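Local coordinates for protein peptidoglycan-N-acetylmuramic acid deacetylase PdaA (Bacillus subtilis, PDB 1NY1) that removes the acetyl group from N-acetylmuramic acid residues of peptidoglycan, leading to muramic delta-lactam in the spore cortex, and is required for germination, at residues 11-19 with 186-194; 25-34 with 145-153. One frame throughout, in Å; residues are numbered along the deposited sequence.

Contact 1: residues 11-19 with 186-194; sequences KRSVNHQPP and MIKQAHPGA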
# COMPACT_ATOMS: atom_id res chain seq x y z
N LYS A 11 1.46 -6.80 -15.97
CA LYS A 11 2.41 -6.20 -16.90
C LYS A 11 2.50 -4.75 -16.48
O LYS A 11 1.48 -4.10 -16.26
CB LYS A 11 1.88 -6.28 -18.33
CG LYS A 11 1.63 -7.69 -18.82
CD LYS A 11 2.75 -8.18 -19.72
CE LYS A 11 2.75 -7.46 -21.06
NZ LYS A 11 1.52 -7.74 -21.87
N ARG A 12 3.72 -4.24 -16.36
CA ARG A 12 3.93 -2.86 -15.96
C ARG A 12 3.26 -1.86 -16.90
O ARG A 12 2.99 -2.16 -18.07
CB ARG A 12 5.43 -2.56 -15.89
CG ARG A 12 6.17 -3.36 -14.83
CD ARG A 12 7.68 -3.21 -14.94
NE ARG A 12 8.38 -3.90 -13.86
CZ ARG A 12 8.41 -5.22 -13.70
NH1 ARG A 12 7.79 -6.01 -14.57
NH2 ARG A 12 9.05 -5.75 -12.67
N SER A 13 2.98 -0.67 -16.38
CA SER A 13 2.37 0.40 -17.15
C SER A 13 3.31 0.80 -18.29
O SER A 13 4.53 0.83 -18.11
CB SER A 13 2.12 1.61 -16.25
OG SER A 13 1.89 2.79 -17.01
N VAL A 14 2.75 1.09 -19.45
CA VAL A 14 3.54 1.50 -20.61
C VAL A 14 2.91 2.75 -21.22
O VAL A 14 1.69 2.86 -21.28
CB VAL A 14 3.59 0.40 -21.69
CG1 VAL A 14 4.30 -0.84 -21.15
CG2 VAL A 14 2.18 0.04 -22.14
N ASN A 15 3.74 3.68 -21.66
CA ASN A 15 3.23 4.91 -22.27
C ASN A 15 2.30 5.66 -21.30
O ASN A 15 1.36 6.33 -21.74
CB ASN A 15 2.45 4.59 -23.55
CG ASN A 15 3.28 3.81 -24.56
OD1 ASN A 15 4.37 4.24 -24.93
ND2 ASN A 15 2.75 2.68 -25.01
N HIS A 16 2.57 5.54 -20.01
CA HIS A 16 1.78 6.20 -18.97
C HIS A 16 0.30 5.84 -19.01
O HIS A 16 -0.57 6.63 -18.62
CB HIS A 16 1.95 7.71 -19.05
CG HIS A 16 3.35 8.16 -18.78
ND1 HIS A 16 4.13 8.79 -19.72
CD2 HIS A 16 4.13 8.02 -17.68
CE1 HIS A 16 5.33 9.02 -19.22
NE2 HIS A 16 5.35 8.56 -17.98
N GLN A 17 0.02 4.63 -19.48
CA GLN A 17 -1.34 4.15 -19.54
C GLN A 17 -1.55 3.16 -18.40
O GLN A 17 -0.65 2.41 -18.04
CB GLN A 17 -1.61 3.46 -20.88
CG GLN A 17 -1.62 4.40 -22.07
CD GLN A 17 -2.56 5.58 -21.87
OE1 GLN A 17 -3.68 5.42 -21.41
NE2 GLN A 17 -2.10 6.77 -22.24
N PRO A 18 -2.75 3.17 -17.80
CA PRO A 18 -3.03 2.24 -16.70
C PRO A 18 -2.83 0.80 -17.15
O PRO A 18 -3.25 0.41 -18.23
CB PRO A 18 -4.49 2.55 -16.37
CG PRO A 18 -4.61 4.00 -16.70
CD PRO A 18 -3.86 4.10 -18.01
N PRO A 19 -2.16 -0.02 -16.32
CA PRO A 19 -1.95 -1.42 -16.67
C PRO A 19 -3.24 -2.19 -16.41
O PRO A 19 -4.16 -1.66 -15.79
CB PRO A 19 -0.82 -1.83 -15.73
CG PRO A 19 -1.11 -1.03 -14.50
CD PRO A 19 -1.46 0.33 -15.07
N MSE A 186 9.34 5.79 -10.62
CA MSE A 186 8.12 6.48 -10.23
C MSE A 186 7.63 7.44 -11.30
O MSE A 186 6.43 7.67 -11.43
CB MSE A 186 8.34 7.22 -8.92
CG MSE A 186 8.51 6.29 -7.74
SE MSE A 186 8.53 7.20 -6.04
CE MSE A 186 10.42 7.54 -5.88
N ILE A 187 8.56 7.98 -12.09
CA ILE A 187 8.20 8.89 -13.16
C ILE A 187 7.75 8.11 -14.39
O ILE A 187 6.70 8.40 -14.97
CB ILE A 187 9.40 9.79 -13.54
CG1 ILE A 187 9.79 10.68 -12.35
CG2 ILE A 187 9.06 10.61 -14.78
CD1 ILE A 187 8.71 11.64 -11.87
N LYS A 188 8.53 7.11 -14.78
CA LYS A 188 8.21 6.31 -15.96
C LYS A 188 6.93 5.49 -15.84
O LYS A 188 6.17 5.39 -16.81
CB LYS A 188 9.39 5.39 -16.30
CG LYS A 188 9.17 4.55 -17.56
CD LYS A 188 10.50 4.14 -18.20
CE LYS A 188 11.37 3.33 -17.26
NZ LYS A 188 12.76 3.15 -17.77
N GLN A 189 6.68 4.90 -14.67
CA GLN A 189 5.48 4.09 -14.50
C GLN A 189 4.22 4.86 -14.15
O GLN A 189 3.14 4.29 -14.08
CB GLN A 189 5.73 3.01 -13.44
CG GLN A 189 6.78 1.99 -13.87
CD GLN A 189 6.91 0.82 -12.91
OE1 GLN A 189 5.92 0.20 -12.54
NE2 GLN A 189 8.14 0.51 -12.53
N ALA A 190 4.35 6.17 -13.95
CA ALA A 190 3.20 6.99 -13.59
C ALA A 190 2.06 6.90 -14.58
O ALA A 190 2.27 6.85 -15.80
CB ALA A 190 3.63 8.44 -13.42
N HIS A 191 0.84 6.87 -14.06
CA HIS A 191 -0.34 6.83 -14.89
C HIS A 191 -1.56 7.26 -14.10
O HIS A 191 -1.57 7.25 -12.86
CB HIS A 191 -0.55 5.43 -15.48
CG HIS A 191 -0.52 4.31 -14.47
ND1 HIS A 191 -1.63 3.89 -13.78
CD2 HIS A 191 0.50 3.52 -14.07
CE1 HIS A 191 -1.30 2.89 -12.99
NE2 HIS A 191 -0.02 2.64 -13.14
N PRO A 192 -2.61 7.69 -14.81
CA PRO A 192 -3.85 8.13 -14.17
C PRO A 192 -4.42 7.02 -13.29
O PRO A 192 -4.54 5.87 -13.73
CB PRO A 192 -4.74 8.46 -15.36
CG PRO A 192 -3.76 9.01 -16.34
CD PRO A 192 -2.61 8.03 -16.24
N GLY A 193 -4.75 7.36 -12.06
CA GLY A 193 -5.32 6.38 -11.14
C GLY A 193 -4.33 5.40 -10.54
O GLY A 193 -4.73 4.46 -9.87
N ALA A 194 -3.04 5.61 -10.78
CA ALA A 194 -2.03 4.70 -10.25
C ALA A 194 -2.00 4.62 -8.73
O ALA A 194 -2.14 5.62 -8.04
CB ALA A 194 -0.64 5.11 -10.74
O HOH W 1 8.95 -2.47 -11.71
O HOH W 2 3.22 -0.05 -13.61
O HOH W 3 4.05 4.03 -18.16
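P19 lays CD over one face of the H191 imidazole, 3.5 Å from CD to the ring centroid and 24° off the normal, which qualifies as a CH-pi contact; the two side chains cross at about a right angle. A194 CB lies over the opposite face, likewise toward the rim, so both faces of the ring are met. H191 reaches this slot because CG stands between the backbone N and the carbonyl carbon (chi1 51°). S13 CB comes within 3.3 Å of H191 CD2, while P18 CA lies 3.6 Å from ND1 of the same ring, a buried nitrogen with no partner in the model. Replacing H191 by an alanine would probably open a gap between P19 CD and A194 CB, since the imidazole would no longer lie between them. Beside the ring, P18 CG rests 3.5 Å from P192 O.

Two turns shape the surfaces that meet. V14 to Q17 form a type I' turn, with N15 and H16 both at positive phi, and H191 to A194 form a type II turn; the latter belongs to the connection from helix 179-188 into strand 194-198 of the parallel sheet, within the NodB homology region. The S13 hydroxyl bridges the base of the first turn by donating to Q17 O at 2.8 Å, approaching 39° out of the carbonyl plane.

Direct polar contact between the segments is slight. H16 NE2 gives I187 O a weak bond (3.3 Å), with the oxygen near the plane of the ring, and H16 CA makes a CA-H...O contact with A190 O.

Water carries more of the polar linkage. Water 3 donates to S13 OG and to K188 O and accepts from H16 N; water 2 accepts from S13 N and donates to Q189 OE1 at 2.9 Å. Water 1 accepts from both R12 NE and Q189 NE2, the latter at 3.2 Å.

Contact 2: residues 25-34 with 145-153; sequences LNSLIEKYDA and VFSEYVLKE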
# COMPACT_ATOMS: atom_id res chain seq x y z
N LEU A 25 -8.53 -11.87 -13.40
CA LEU A 25 -8.19 -11.18 -12.16
C LEU A 25 -9.12 -10.00 -11.90
O LEU A 25 -9.50 -9.76 -10.75
CB LEU A 25 -6.74 -10.69 -12.20
CG LEU A 25 -5.70 -11.74 -11.81
CD1 LEU A 25 -4.30 -11.17 -11.97
CD2 LEU A 25 -5.94 -12.17 -10.37
N ASN A 26 -9.48 -9.28 -12.95
CA ASN A 26 -10.38 -8.15 -12.76
C ASN A 26 -11.72 -8.62 -12.21
O ASN A 26 -12.29 -7.97 -11.33
CB ASN A 26 -10.59 -7.40 -14.08
CG ASN A 26 -9.36 -6.64 -14.51
OD1 ASN A 26 -8.54 -6.22 -13.68
ND2 ASN A 26 -9.22 -6.43 -15.81
N SER A 27 -12.22 -9.74 -12.72
CA SER A 27 -13.50 -10.27 -12.26
C SER A 27 -13.43 -10.74 -10.81
O SER A 27 -14.34 -10.47 -10.03
CB SER A 27 -13.94 -11.44 -13.15
OG SER A 27 -14.26 -11.00 -14.46
N LEU A 28 -12.35 -11.42 -10.46
CA LEU A 28 -12.18 -11.92 -9.10
C LEU A 28 -12.15 -10.81 -8.06
O LEU A 28 -12.91 -10.83 -7.10
CB LEU A 28 -10.89 -12.73 -8.99
CG LEU A 28 -10.98 -14.08 -8.27
CD1 LEU A 28 -9.60 -14.48 -7.79
CD2 LEU A 28 -11.94 -13.99 -7.08
N ILE A 29 -11.27 -9.84 -8.26
CA ILE A 29 -11.14 -8.74 -7.32
C ILE A 29 -12.43 -7.93 -7.18
O ILE A 29 -12.82 -7.56 -6.08
CB ILE A 29 -10.00 -7.79 -7.72
CG1 ILE A 29 -10.26 -7.21 -9.11
CG2 ILE A 29 -8.67 -8.53 -7.68
CD1 ILE A 29 -9.33 -6.08 -9.47
N GLU A 30 -13.09 -7.66 -8.30
CA GLU A 30 -14.33 -6.90 -8.28
C GLU A 30 -15.45 -7.64 -7.56
O GLU A 30 -16.32 -7.03 -6.95
CB GLU A 30 -14.77 -6.55 -9.71
CG GLU A 30 -13.87 -5.53 -10.39
CD GLU A 30 -13.81 -4.21 -9.63
OE1 GLU A 30 -14.87 -3.55 -9.49
OE2 GLU A 30 -12.70 -3.83 -9.17
N LYS A 31 -15.42 -8.97 -7.63
CA LYS A 31 -16.44 -9.77 -6.96
C LYS A 31 -16.31 -9.58 -5.45
O LYS A 31 -17.26 -9.81 -4.70
CB LYS A 31 -16.27 -11.25 -7.29
CG LYS A 31 -17.32 -12.14 -6.64
CD LYS A 31 -16.97 -13.62 -6.73
CE LYS A 31 -16.82 -14.10 -8.16
NZ LYS A 31 -16.58 -15.57 -8.20
N TYR A 32 -15.13 -9.14 -5.02
CA TYR A 32 -14.87 -8.93 -3.60
C TYR A 32 -14.49 -7.48 -3.27
O TYR A 32 -13.93 -7.21 -2.22
CB TYR A 32 -13.79 -9.90 -3.13
CG TYR A 32 -14.23 -11.34 -3.20
CD1 TYR A 32 -15.12 -11.86 -2.26
CD2 TYR A 32 -13.82 -12.18 -4.24
CE1 TYR A 32 -15.60 -13.17 -2.36
CE2 TYR A 32 -14.29 -13.48 -4.35
CZ TYR A 32 -15.18 -13.97 -3.41
OH TYR A 32 -15.66 -15.26 -3.52
N ASP A 33 -14.81 -6.57 -4.18
CA ASP A 33 -14.53 -5.15 -4.00
C ASP A 33 -13.06 -4.76 -3.89
O ASP A 33 -12.75 -3.62 -3.55
CB ASP A 33 -15.26 -4.62 -2.76
CG ASP A 33 -16.76 -4.72 -2.89
OD1 ASP A 33 -17.30 -4.28 -3.93
OD2 ASP A 33 -17.40 -5.23 -1.94
N ALA A 34 -12.15 -5.69 -4.17
CA ALA A 34 -10.73 -5.38 -4.10
C ALA A 34 -10.36 -4.55 -5.33
O ALA A 34 -11.05 -4.62 -6.35
CB ALA A 34 -9.91 -6.66 -4.06
N VAL A 145 0.24 -12.49 -1.87
CA VAL A 145 -0.37 -13.80 -2.08
C VAL A 145 -1.77 -13.86 -1.50
O VAL A 145 -1.99 -13.54 -0.34
CB VAL A 145 0.48 -14.92 -1.45
CG1 VAL A 145 -0.21 -16.26 -1.63
CG2 VAL A 145 1.85 -14.95 -2.08
N PHE A 146 -2.72 -14.28 -2.33
CA PHE A 146 -4.11 -14.38 -1.90
C PHE A 146 -4.86 -15.50 -2.63
O PHE A 146 -4.24 -16.36 -3.27
CB PHE A 146 -4.83 -13.04 -2.11
CG PHE A 146 -4.95 -12.63 -3.55
CD1 PHE A 146 -3.84 -12.19 -4.27
CD2 PHE A 146 -6.17 -12.72 -4.21
CE1 PHE A 146 -3.94 -11.86 -5.62
CE2 PHE A 146 -6.29 -12.39 -5.55
CZ PHE A 146 -5.17 -11.96 -6.26
N SER A 147 -6.18 -15.49 -2.53
CA SER A 147 -7.02 -16.49 -3.18
C SER A 147 -8.46 -16.03 -3.01
O SER A 147 -8.72 -15.08 -2.27
CB SER A 147 -6.85 -17.86 -2.52
OG SER A 147 -7.33 -17.84 -1.18
N GLU A 148 -9.39 -16.68 -3.67
CA GLU A 148 -10.78 -16.29 -3.53
C GLU A 148 -11.19 -16.48 -2.07
O GLU A 148 -11.92 -15.67 -1.50
CB GLU A 148 -11.67 -17.11 -4.46
CG GLU A 148 -13.14 -16.82 -4.33
CD GLU A 148 -13.90 -17.11 -5.60
OE1 GLU A 148 -13.36 -17.84 -6.46
OE2 GLU A 148 -15.04 -16.63 -5.74
N TYR A 149 -10.69 -17.56 -1.45
CA TYR A 149 -10.98 -17.85 -0.05
C TYR A 149 -10.51 -16.71 0.86
O TYR A 149 -11.23 -16.31 1.77
CB TYR A 149 -10.29 -19.15 0.37
CG TYR A 149 -10.07 -19.29 1.86
CD1 TYR A 149 -11.14 -19.52 2.73
CD2 TYR A 149 -8.80 -19.16 2.41
CE1 TYR A 149 -10.93 -19.62 4.11
CE2 TYR A 149 -8.58 -19.26 3.78
CZ TYR A 149 -9.65 -19.49 4.63
OH TYR A 149 -9.43 -19.58 5.98
N VAL A 150 -9.30 -16.21 0.61
CA VAL A 150 -8.74 -15.12 1.40
C VAL A 150 -9.53 -13.84 1.19
O VAL A 150 -9.77 -13.09 2.14
CB VAL A 150 -7.26 -14.86 1.03
CG1 VAL A 150 -6.74 -13.64 1.78
CG2 VAL A 150 -6.42 -16.08 1.36
N LEU A 151 -9.92 -13.58 -0.05
CA LEU A 151 -10.69 -12.37 -0.37
C LEU A 151 -12.08 -12.44 0.26
O LEU A 151 -12.58 -11.45 0.78
CB LEU A 151 -10.82 -12.20 -1.88
CG LEU A 151 -9.57 -11.77 -2.65
CD1 LEU A 151 -9.89 -11.65 -4.13
CD2 LEU A 151 -9.07 -10.43 -2.10
N LYS A 152 -12.69 -13.61 0.19
CA LYS A 152 -14.02 -13.81 0.75
C LYS A 152 -14.01 -13.64 2.26
O LYS A 152 -14.85 -12.93 2.82
CB LYS A 152 -14.54 -15.20 0.38
CG LYS A 152 -15.96 -15.47 0.82
CD LYS A 152 -16.31 -16.95 0.67
CE LYS A 152 -17.73 -17.23 1.14
NZ LYS A 152 -18.73 -16.53 0.29
N GLU A 153 -13.06 -14.28 2.92
CA GLU A 153 -12.95 -14.20 4.37
C GLU A 153 -12.60 -12.82 4.90
O GLU A 153 -13.21 -12.35 5.87
CB GLU A 153 -11.92 -15.21 4.89
CG GLU A 153 -12.54 -16.49 5.39
CD GLU A 153 -13.57 -16.21 6.46
OE1 GLU A 153 -13.20 -15.67 7.53
OE2 GLU A 153 -14.76 -16.53 6.24
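E148 and Y32 are brought together by complementary torsions: the glutamate places CG opposite its backbone N (chi1 177°) and runs on extended, while the tyrosine sets CG beside its backbone N and anti to the carbonyl carbon, turning the ring toward helix 148-156. The motif is a pair of nearly parallel helices, the short axes of 25-31 and 148-153 lying 10.3 Å apart at 26°. Y32 follows the last turn of the first helix, which ends in a Schellman motif with D33 as C-prime residue: A34 N bonds to I29 O, and D33 N to E30 O.

The polar evidence centres on one oxygen. E148 OE2 accepts from Y32 OH at 2.7 Å through its anti lone pair, with the phenol and carboxylate planes 79° apart. K31 NZ meets the same OE2 on the syn side, tilted out of the carboxylate plane, at 3.1 Å in a salt bridge, its chain bent at chi3 to get there. Two donors thus grip one carboxylate oxygen, which probably limits rotation of the carboxylate group.

The Y32 ring also packs on the second helix. One face has K152 N and E148 O above its rim, and K31 CG lies over the other. L151 CB stands 4.2 Å from the ring centroid, an off-centre CH-pi contact. The L151 methyls reach further partners, CD1 to L28 CD2 and CD2 to A34 CB; T161 of strand 160-161 also packs on this leucine. L25 CD2 touches the edge of the F146 ring at CZ, while I6 of strand 6-7 lies against both residues. At the N-cap, S147 OG accepts from V150 N at 3.1 Å.

Along the chain the order is 11-19, 25-34, 145-153, 186-194, so the pairing of contact 2 falls within the span that contact 1 brackets. Their centres are 23 Å apart and the nearest atoms about 7 Å, without touching. They share no helix or strand: contact 1 uses the loop between strand 6-7 and helix 23-31, contact 2 that helix itself. In both, residues preceding strand 44-51 pack on later parts of the chain, the lead-in to strand 194-198 in one case and helix 148-156 in the other. The N-terminal region thus packs at two separate places against the NodB homology region, which holds the metal-binding histidines.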